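Putative diguanylate cyclase (GGDEF) with PAS/PAC domain (Rhodopseudomonas palustris, PDB 3LIF) is a membrane protein that probably makes cyclic di-GMP from two GTP molecules, this chain being its extracellular sensor part with the PDC fold. Local coordinates at residues 167-172 with 234-239; 207-212 with 222-227; 41-46 with 130-135. All coordinates share one frame; numbering follows the deposited sequence.

Interaction 1 of 3, residues 167-172 with 234-239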
loop_
_atom_site.group_PDB
_atom_site.type_symbol
_atom_site.label_atom_id
_atom_site.label_comp_id
_atom_site.label_asym_id
_atom_site.label_seq_id
_atom_site.Cartn_x
_atom_site.Cartn_y
_atom_site.Cartn_z
ATOM N N GLY A 167 12.293 6.106 16.495
ATOM C CA GLY A 167 10.981 6.392 15.913
ATOM C C GLY A 167 10.755 5.539 14.673
ATOM O O GLY A 167 11.696 5.216 13.955
ATOM N N SER A 168 9.510 5.154 14.430
ATOM C CA SER A 168 9.212 4.119 13.449
ATOM C C SER A 168 7.808 4.206 12.884
ATOM O O SER A 168 6.838 4.314 13.627
ATOM C CB SER A 168 9.319 2.786 14.100
ATOM O OG SER A 168 9.230 1.819 13.090
ATOM N N ILE A 169 7.670 4.138 11.570
ATOM C CA ILE A 169 6.322 4.063 11.017
ATOM C C ILE A 169 6.173 2.913 10.072
ATOM O O ILE A 169 7.064 2.675 9.263
ATOM C CB ILE A 169 5.985 5.319 10.289
ATOM C CG1 ILE A 169 6.081 6.464 11.287
ATOM C CG2 ILE A 169 4.615 5.226 9.706
ATOM C CD1 ILE A 169 5.436 7.723 10.829
ATOM N N SER A 170 5.051 2.212 10.139
ATOM C CA SER A 170 4.821 1.124 9.182
ATOM C C SER A 170 3.503 1.215 8.503
ATOM O O SER A 170 2.492 1.683 9.100
ATOM C CB SER A 170 4.837 -0.210 9.876
ATOM O OG SER A 170 6.110 -0.363 10.400
ATOM N N LEU A 171 3.480 0.698 7.280
ATOM C CA LEU A 171 2.219 0.519 6.607
ATOM C C LEU A 171 2.079 -0.962 6.378
ATOM O O LEU A 171 2.926 -1.558 5.726
ATOM C CB LEU A 171 2.215 1.281 5.296
ATOM C CG LEU A 171 0.960 1.049 4.451
ATOM C CD1 LEU A 171 -0.250 1.511 5.138
ATOM C CD2 LEU A 171 1.049 1.677 3.086
ATOM N N LEU A 172 1.040 -1.567 6.946
ATOM C CA LEU A 172 0.844 -2.993 6.771
ATOM C C LEU A 172 -0.504 -3.383 6.194
ATOM O O LEU A 172 -1.466 -2.595 6.188
ATOM C CB LEU A 172 1.095 -3.788 8.055
ATOM C CG LEU A 172 2.369 -3.431 8.820
ATOM C CD1 LEU A 172 1.995 -2.635 10.119
ATOM C CD2 LEU A 172 3.166 -4.666 9.143
ATOM N N VAL A 234 -1.878 1.146 9.934
ATOM C CA VAL A 234 -0.647 1.934 10.049
ATOM C C VAL A 234 -0.198 1.789 11.463
ATOM O O VAL A 234 -1.049 1.621 12.360
ATOM C CB VAL A 234 -0.887 3.415 9.808
ATOM C CG1 VAL A 234 -1.118 3.672 8.337
ATOM C CG2 VAL A 234 -2.104 3.882 10.633
ATOM N N THR A 235 1.111 1.847 11.696
ATOM C CA THR A 235 1.593 1.872 13.081
ATOM C C THR A 235 2.626 2.978 13.248
ATOM O O THR A 235 3.365 3.210 12.313
ATOM C CB THR A 235 2.256 0.555 13.446
ATOM O OG1 THR A 235 3.467 0.397 12.683
ATOM C CG2 THR A 235 1.309 -0.648 13.193
ATOM N N VAL A 236 2.656 3.664 14.407
ATOM C CA VAL A 236 3.735 4.611 14.785
ATOM C C VAL A 236 4.294 4.150 16.091
ATOM O O VAL A 236 3.533 3.885 17.013
ATOM C CB VAL A 236 3.239 5.995 15.246
ATOM C CG1 VAL A 236 4.136 7.053 14.712
ATOM C CG2 VAL A 236 1.855 6.279 14.882
ATOM N N ALA A 237 5.612 4.165 16.224
ATOM C CA ALA A 237 6.255 3.774 17.478
ATOM C C ALA A 237 7.405 4.697 17.834
ATOM O O ALA A 237 8.006 5.311 16.956
ATOM C CB ALA A 237 6.751 2.381 17.389
ATOM N N ARG A 238 7.676 4.814 19.132
ATOM C CA ARG A 238 8.891 5.474 19.641
ATOM C C ARG A 238 9.418 4.808 20.899
ATOM O O ARG A 238 8.644 4.332 21.711
ATOM C CB ARG A 238 8.699 6.997 19.853
ATOM C CG ARG A 238 7.720 7.478 20.909
ATOM C CD ARG A 238 8.052 8.949 21.403
ATOM N NE ARG A 238 7.686 10.066 20.489
ATOM C CZ ARG A 238 6.594 10.862 20.617
ATOM N NH1 ARG A 238 5.720 10.718 21.610
ATOM N NH2 ARG A 238 6.342 11.827 19.748
ATOM N N THR A 239 10.739 4.745 21.042
ATOM C CA THR A 239 11.336 4.337 22.310
ATOM C C THR A 239 10.918 5.360 23.317
ATOM O O THR A 239 10.714 6.518 22.989
ATOM C CB THR A 239 12.888 4.233 22.281
ATOM O OG1 THR A 239 13.426 5.362 21.619
ATOM C CG2 THR A 239 13.349 3.032 21.510
HETATM O O HOH W 1 5.885 1.780 13.717
#

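Interaction 2 of 3, residues 207-212 with 222-227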
loop_
_atom_site.group_PDB
_atom_site.type_symbol
_atom_site.label_atom_id
_atom_site.label_comp_id
_atom_site.label_asym_id
_atom_site.label_seq_id
_atom_site.Cartn_x
_atom_site.Cartn_y
_atom_site.Cartn_z
ATOM N N GLY A 207 -6.048 0.868 19.527
ATOM C CA GLY A 207 -4.835 1.470 19.050
ATOM C C GLY A 207 -3.586 1.843 19.899
ATOM O O GLY A 207 -2.732 2.514 19.315
ATOM N N TYR A 208 -3.332 1.431 21.156
ATOM C CA TYR A 208 -1.995 1.847 21.761
ATOM C C TYR A 208 -1.357 1.018 22.879
ATOM O O TYR A 208 -2.001 0.776 23.847
ATOM C CB TYR A 208 -2.155 3.223 22.354
ATOM C CG TYR A 208 -0.913 3.934 22.840
ATOM C CD1 TYR A 208 -0.146 4.714 21.966
ATOM C CD2 TYR A 208 -0.553 3.909 24.200
ATOM C CE1 TYR A 208 0.992 5.421 22.416
ATOM C CE2 TYR A 208 0.584 4.602 24.678
ATOM C CZ TYR A 208 1.350 5.365 23.775
ATOM O OH TYR A 208 2.455 6.050 24.213
ATOM N N TYR A 209 -0.086 0.635 22.817
ATOM C CA TYR A 209 0.426 -0.294 23.844
ATOM C C TYR A 209 1.927 -0.507 23.837
ATOM O O TYR A 209 2.632 -0.014 22.972
ATOM C CB TYR A 209 -0.248 -1.669 23.746
ATOM C CG TYR A 209 -0.001 -2.376 22.439
ATOM C CD1 TYR A 209 1.099 -3.185 22.269
ATOM C CD2 TYR A 209 -0.864 -2.206 21.362
ATOM C CE1 TYR A 209 1.332 -3.798 21.058
ATOM C CE2 TYR A 209 -0.627 -2.818 20.151
ATOM C CZ TYR A 209 0.459 -3.617 19.997
ATOM O OH TYR A 209 0.705 -4.232 18.771
ATOM N N LEU A 210 2.451 -1.264 24.772
ATOM C CA LEU A 210 3.897 -1.318 24.847
ATOM C C LEU A 210 4.395 -2.581 24.212
ATOM O O LEU A 210 3.808 -3.594 24.407
ATOM C CB LEU A 210 4.351 -1.250 26.297
ATOM C CG LEU A 210 5.880 -1.316 26.410
ATOM C CD1 LEU A 210 6.528 0.044 26.692
ATOM C CD2 LEU A 210 6.273 -2.367 27.477
ATOM N N THR A 211 5.475 -2.558 23.453
ATOM C CA THR A 211 5.822 -3.763 22.700
ATOM C C THR A 211 7.284 -3.745 22.261
ATOM O O THR A 211 8.020 -2.806 22.533
ATOM C CB THR A 211 4.893 -3.894 21.470
ATOM O OG1 THR A 211 5.029 -5.188 20.929
ATOM C CG2 THR A 211 5.273 -2.925 20.402
ATOM N N VAL A 212 7.745 -4.792 21.606
ATOM C CA VAL A 212 9.137 -4.816 21.206
ATOM C C VAL A 212 9.199 -4.675 19.676
ATOM O O VAL A 212 8.513 -5.366 18.960
ATOM C CB VAL A 212 9.858 -6.146 21.626
ATOM C CG1 VAL A 212 11.288 -6.150 21.114
ATOM C CG2 VAL A 212 9.848 -6.378 23.114
ATOM N N LEU A 222 3.679 1.860 20.995
ATOM C CA LEU A 222 3.176 1.773 19.640
ATOM C C LEU A 222 1.687 2.124 19.567
ATOM O O LEU A 222 0.796 1.649 20.375
ATOM C CB LEU A 222 3.375 0.347 19.111
ATOM C CG LEU A 222 2.858 -0.029 17.693
ATOM C CD1 LEU A 222 3.653 -1.169 17.146
ATOM C CD2 LEU A 222 1.368 -0.344 17.663
ATOM N N ALA A 223 1.385 2.959 18.597
ATOM C CA ALA A 223 -0.004 3.242 18.336
ATOM C C ALA A 223 -0.267 2.698 16.924
ATOM O O ALA A 223 0.592 2.837 16.028
ATOM C CB ALA A 223 -0.245 4.719 18.389
ATOM N N TYR A 224 -1.434 2.073 16.750
ATOM C CA TYR A 224 -1.858 1.549 15.471
ATOM C C TYR A 224 -3.296 1.881 15.229
ATOM O O TYR A 224 -4.075 2.068 16.158
ATOM C CB TYR A 224 -1.757 0.042 15.453
ATOM C CG TYR A 224 -2.809 -0.640 16.297
ATOM C CD1 TYR A 224 -4.061 -0.902 15.769
ATOM C CD2 TYR A 224 -2.551 -1.014 17.663
ATOM C CE1 TYR A 224 -5.040 -1.553 16.523
ATOM C CE2 TYR A 224 -3.503 -1.664 18.435
ATOM C CZ TYR A 224 -4.757 -1.925 17.846
ATOM O OH TYR A 224 -5.762 -2.557 18.522
ATOM N N ARG A 225 -3.649 1.880 13.959
ATOM C CA ARG A 225 -5.001 2.147 13.514
ATOM C C ARG A 225 -5.334 1.530 12.125
ATOM O O ARG A 225 -4.603 1.727 11.135
ATOM C CB ARG A 225 -5.228 3.672 13.473
ATOM C CG ARG A 225 -6.653 4.046 13.137
ATOM C CD ARG A 225 -6.821 5.510 13.008
ATOM N NE ARG A 225 -6.252 6.198 14.172
ATOM C CZ ARG A 225 -6.950 6.589 15.249
ATOM N NH1 ARG A 225 -8.252 6.368 15.334
ATOM N NH2 ARG A 225 -6.339 7.207 16.241
ATOM N N ARG A 226 -6.433 0.781 12.051
ATOM C CA ARG A 226 -6.937 0.314 10.744
ATOM C C ARG A 226 -7.098 1.508 9.843
ATOM O O ARG A 226 -7.576 2.554 10.290
ATOM C CB ARG A 226 -8.279 -0.370 10.845
ATOM C CG ARG A 226 -8.125 -1.740 11.382
ATOM C CD ARG A 226 -9.316 -2.614 11.019
ATOM N NE ARG A 226 -9.259 -3.884 11.746
ATOM C CZ ARG A 226 -8.608 -4.978 11.335
ATOM N NH1 ARG A 226 -8.642 -6.045 12.086
ATOM N NH2 ARG A 226 -7.926 -5.021 10.206
ATOM N N VAL A 227 -6.694 1.348 8.589
ATOM C CA VAL A 227 -6.841 2.365 7.602
ATOM C C VAL A 227 -8.273 2.350 7.013
ATOM O O VAL A 227 -8.766 1.406 6.411
ATOM C CB VAL A 227 -5.831 2.143 6.494
ATOM C CG1 VAL A 227 -6.212 2.964 5.206
ATOM C CG2 VAL A 227 -4.455 2.393 7.003
#

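Interaction 3 of 3, residues 41-46 with 130-135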
loop_
_atom_site.group_PDB
_atom_site.type_symbol
_atom_site.label_atom_id
_atom_site.label_comp_id
_atom_site.label_asym_id
_atom_site.label_seq_id
_atom_site.Cartn_x
_atom_site.Cartn_y
_atom_site.Cartn_z
ATOM N N ASP A 41 -10.723 6.094 -14.027
ATOM C CA ASP A 41 -10.718 6.781 -15.321
ATOM C C ASP A 41 -10.391 5.690 -16.351
ATOM O O ASP A 41 -10.949 5.670 -17.444
ATOM C CB ASP A 41 -9.672 7.916 -15.414
ATOM C CG ASP A 41 -10.142 9.225 -14.775
ATOM O OD1 ASP A 41 -11.326 9.289 -14.362
ATOM O OD2 ASP A 41 -9.315 10.175 -14.684
ATOM N N ILE A 42 -9.491 4.766 -16.019
ATOM C CA ILE A 42 -9.050 3.851 -17.048
ATOM C C ILE A 42 -10.108 2.774 -17.294
ATOM O O ILE A 42 -10.372 2.445 -18.432
ATOM C CB ILE A 42 -7.693 3.249 -16.727
ATOM C CG1 ILE A 42 -6.639 4.356 -16.672
ATOM C CG2 ILE A 42 -7.328 2.135 -17.731
ATOM C CD1 ILE A 42 -5.385 3.908 -15.992
ATOM N N VAL A 43 -10.741 2.253 -16.258
ATOM C CA VAL A 43 -11.770 1.321 -16.540
ATOM C C VAL A 43 -12.627 1.921 -17.621
ATOM O O VAL A 43 -12.983 1.236 -18.580
ATOM C CB VAL A 43 -12.614 0.943 -15.332
ATOM C CG1 VAL A 43 -13.956 0.367 -15.749
ATOM C CG2 VAL A 43 -11.886 -0.077 -14.544
ATOM N N SER A 44 -12.915 3.217 -17.511
ATOM C CA SER A 44 -13.884 3.875 -18.428
ATOM C C SER A 44 -13.330 4.080 -19.805
ATOM O O SER A 44 -13.949 3.704 -20.778
ATOM C CB SER A 44 -14.446 5.175 -17.858
ATOM O OG SER A 44 -15.399 4.841 -16.857
ATOM N N PHE A 45 -12.169 4.675 -19.913
ATOM C CA PHE A 45 -11.594 4.742 -21.229
ATOM C C PHE A 45 -11.739 3.351 -21.948
ATOM O O PHE A 45 -12.634 3.190 -22.796
ATOM C CB PHE A 45 -10.172 5.156 -21.124
ATOM C CG PHE A 45 -9.602 5.580 -22.383
ATOM C CD1 PHE A 45 -9.939 6.800 -22.918
ATOM C CD2 PHE A 45 -8.702 4.767 -23.049
ATOM C CE1 PHE A 45 -9.363 7.239 -24.129
ATOM C CE2 PHE A 45 -8.112 5.172 -24.267
ATOM C CZ PHE A 45 -8.445 6.419 -24.814
HETATM N N MSE A 46 -10.904 2.351 -21.601
HETATM C CA MSE A 46 -11.097 0.959 -22.058
HETATM C C MSE A 46 -12.563 0.617 -22.440
HETATM O O MSE A 46 -12.780 0.160 -23.564
HETATM C CB MSE A 46 -10.620 -0.071 -21.033
HETATM C CG MSE A 46 -9.175 -0.088 -20.694
HETATM SE SE MSE A 46 -8.031 0.445 -22.099
HETATM C CE MSE A 46 -8.104 -1.182 -23.182
ATOM N N VAL A 130 -1.713 -2.636 -7.256
ATOM C CA VAL A 130 -3.108 -2.293 -7.032
ATOM C C VAL A 130 -3.783 -2.507 -8.401
ATOM O O VAL A 130 -3.114 -2.309 -9.468
ATOM C CB VAL A 130 -3.106 -0.796 -6.595
ATOM C CG1 VAL A 130 -3.205 0.188 -7.799
ATOM C CG2 VAL A 130 -4.076 -0.522 -5.503
ATOM N N SER A 131 -5.043 -2.965 -8.425
ATOM C CA SER A 131 -5.609 -3.354 -9.714
ATOM C C SER A 131 -7.135 -3.321 -9.789
ATOM O O SER A 131 -7.839 -3.503 -8.786
ATOM C CB SER A 131 -5.087 -4.769 -10.119
ATOM O OG SER A 131 -5.733 -5.822 -9.395
ATOM N N ARG A 132 -7.647 -3.134 -11.008
ATOM C CA ARG A 132 -9.110 -3.077 -11.231
ATOM C C ARG A 132 -9.556 -3.910 -12.433
ATOM O O ARG A 132 -8.884 -3.934 -13.478
ATOM C CB ARG A 132 -9.643 -1.599 -11.268
ATOM C CG ARG A 132 -10.340 -1.217 -9.953
ATOM C CD ARG A 132 -10.626 0.303 -9.723
ATOM N NE ARG A 132 -12.042 0.576 -9.997
ATOM C CZ ARG A 132 -12.869 -0.435 -10.172
ATOM N NH1 ARG A 132 -12.359 -1.672 -10.054
ATOM N NH2 ARG A 132 -14.149 -0.236 -10.423
ATOM N N ARG A 133 -10.678 -4.597 -12.295
ATOM C CA ARG A 133 -11.290 -5.319 -13.415
ATOM C C ARG A 133 -11.756 -4.449 -14.587
ATOM O O ARG A 133 -12.580 -3.558 -14.365
ATOM C CB ARG A 133 -12.514 -6.026 -12.914
ATOM C CG ARG A 133 -13.230 -6.818 -13.956
ATOM C CD ARG A 133 -14.632 -7.117 -13.482
ATOM N NE ARG A 133 -14.866 -8.542 -13.527
ATOM C CZ ARG A 133 -15.768 -9.129 -14.303
ATOM N NH1 ARG A 133 -16.538 -8.363 -15.099
ATOM N NH2 ARG A 133 -15.862 -10.465 -14.276
ATOM N N LEU A 134 -11.257 -4.692 -15.817
ATOM C CA LEU A 134 -11.798 -4.068 -17.072
ATOM C C LEU A 134 -13.059 -4.754 -17.589
ATOM O O LEU A 134 -13.252 -5.966 -17.398
ATOM C CB LEU A 134 -10.779 -4.118 -18.170
ATOM C CG LEU A 134 -9.529 -3.399 -17.724
ATOM C CD1 LEU A 134 -8.558 -3.405 -18.868
ATOM C CD2 LEU A 134 -9.867 -1.956 -17.223
ATOM N N GLU A 135 -13.935 -3.991 -18.218
ATOM C CA GLU A 135 -15.207 -4.539 -18.669
ATOM C C GLU A 135 -15.581 -3.914 -20.010
ATOM O O GLU A 135 -15.137 -2.810 -20.370
ATOM C CB GLU A 135 -16.322 -4.364 -17.633
ATOM C CG GLU A 135 -16.283 -5.415 -16.543
ATOM C CD GLU A 135 -17.418 -5.295 -15.528
ATOM O OE1 GLU A 135 -17.417 -6.118 -14.590
ATOM O OE2 GLU A 135 -18.292 -4.391 -15.655
#

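Interaction 1 of 3, residues 167-172 with 234-239
Ile169 and Val236 form a non-hydrogen-bonded antiparallel pair, and their side chains lie side by side, pointing the same way. They belong to neighbouring strands of a five-stranded antiparallel sheet of the sensor domain. The CB of Ile169 sits 3.9 Å from Thr235 O. The CG2 branch comes nearer to that carbonyl, with 3.5 Å from Ile169 CG2 to Thr235 O. CG1 lies anti to the carbonyl carbon (chi1 -60°), and this brings Ile169 CG1 to 4.0 Å from Val236 CG1. The chain then runs on extended, so the tip, CD1, still rests against the same methyl. Leu171 CD1 meets Val234 CG1 on this face. Helix 5-47 covers it through Leu20 and Leu24, and helix 151-158 through Phe154 and Tyr158.

Ser168, Ser170, Thr235 and Ala237 occupy the opposite face. Thr235 CG2 touches Leu172 CD1 at 3.7 Å, the two side chains crossing at about a right angle. A water bonds to Thr235 OG1 at 3.0 Å and donates a weak bond to Ser168 O. Ser168 OG turns instead to Trp182 O in the edge strand. Between the faces, Ser168 pairs with Ala237 and Ser170 with Thr235 through two backbone bonds each. The sheet is thus two-sided: the Ile169-Leu171-Val234-Val236 face is apolar where the strands pair and suits helix packing, while the other carries hydroxyls that bond to a water and a backbone carbonyl.

Interaction 2 of 3, residues 207-212 with 222-227
The side chains of Tyr209 and Tyr224 cross at about a right angle. Tyr224 CE2 lies at the edge of the Tyr209 ring, 3.5 Å from Tyr209 CE2. Gly207 takes one face of the Tyr224 ring. Its CA stands 3.5 Å from the centroid of that ring and 15° off the normal, a CH-pi contact. The Tyr224 ring is swung over the glycine because CG sits between the backbone N and the carbonyl carbon (chi1 72°). Tyr224 OH is hydrogen-bonded to Ser204 O.

Leu222 lies alongside Tyr209 and points the same way, with Leu222 CD2 4.0 Å from Tyr209 CE2. Thr211 CG2 meets the other branch of Leu222, 4.0 Å from Leu222 CD1. Tyr208 faces the other way, toward helix 5-47, where Met17 and Arg18 touch it. Ala223 CB meets the edge of its ring, 3.6 Å from Tyr208 CD1.

Two backbone bonds join Tyr209 and Leu222. Tyr209 N reaches Leu222 O at 2.8 Å in the carbonyl plane, and Leu222 N returns to Tyr209 O. A third runs from Tyr224 N to Gly207 O. The two strands form a beta hairpin at the edge of the sheet. In helix 195-203, Leu196 touches Tyr209 and Tyr224, and Ala200 touches Tyr224. A bound citrate, probably from crystallisation, lies near Tyr224. The chemistry implies a hairpin held by backbone bonds together with aromatic and apolar side-chain contact.

Interaction 3 of 3, residues 41-46 with 130-135
Arg133 NE is gripped by two backbone carbonyls, His104 O through a hydrogen bond and Asn107 O through a weak one, while on the other side of the strand Arg133 O meets Val43 CG2 across the contact at 3.6 Å. The guanidinium also forms a salt bridge with Glu135 two residues on, through NH1 and OE1, though its modelled length is doubtfully short. Glu135 is further linked to Lys47 by a long, weak ion pair. No hydrogen bond joins the two segments, so the contact between them rests on side-chain packing.

Val43 does most of the touching from the helix, and its CG2 is the working methyl. That methyl lies anti to the carbonyl carbon, which turns it to the strand. It meets Leu134 CD2 at 3.8 Å, as the two side chains slide past each other in opposite directions. It also lies over one face of the Arg132 guanidinium, and Val43 CG2 is 4.3 Å from Arg132 CB. Arg132 NE makes long, weak ion pairs with Asp40 and Asp36, about one and two turns before Val43.

Met46, a selenomethionine, approaches the other Leu134 methyl. Its CG is 3.8 Å from Leu134 CD1, and the two side chains cross obliquely. The Met46 chain is bent at chi2 and chi3; its side chain also touches Phe142 and Pro52. Val145 and Ile75 of neighbouring strands touch Leu134, and Ile42 packs on the same two residues.

The helix segment and the strand run nearly parallel, 18° apart, with axes 7.6 Å apart at closest approach. This is helix-on-sheet packing: the end of the long N-terminal helix lies against the antiparallel sheet of the first alpha/beta unit, as in the PDC fold of extracellular sensor domains.

Interaction 3 comes first along the chain and closes before interaction 1 opens. In sequence, the hairpin of interaction 2 lies between the two strands of interaction 1. Interactions 1 and 2 share one five-stranded antiparallel sheet, with centres 8 Å apart. Neighbouring strands 219-226 and 232-239 tie them together, probably by backbone bonds between Val236 N and Ala223 O and between Val234 N and Arg225 O. Interaction 3 belongs to the other sheet, with the same strand order, 2-1-5-4-3. Its centre lies 33 Å from that of interaction 1 and 35 Å from that of interaction 2. Helix 5-47 touches both sheets and so spans the two PDC-like units of the sensor.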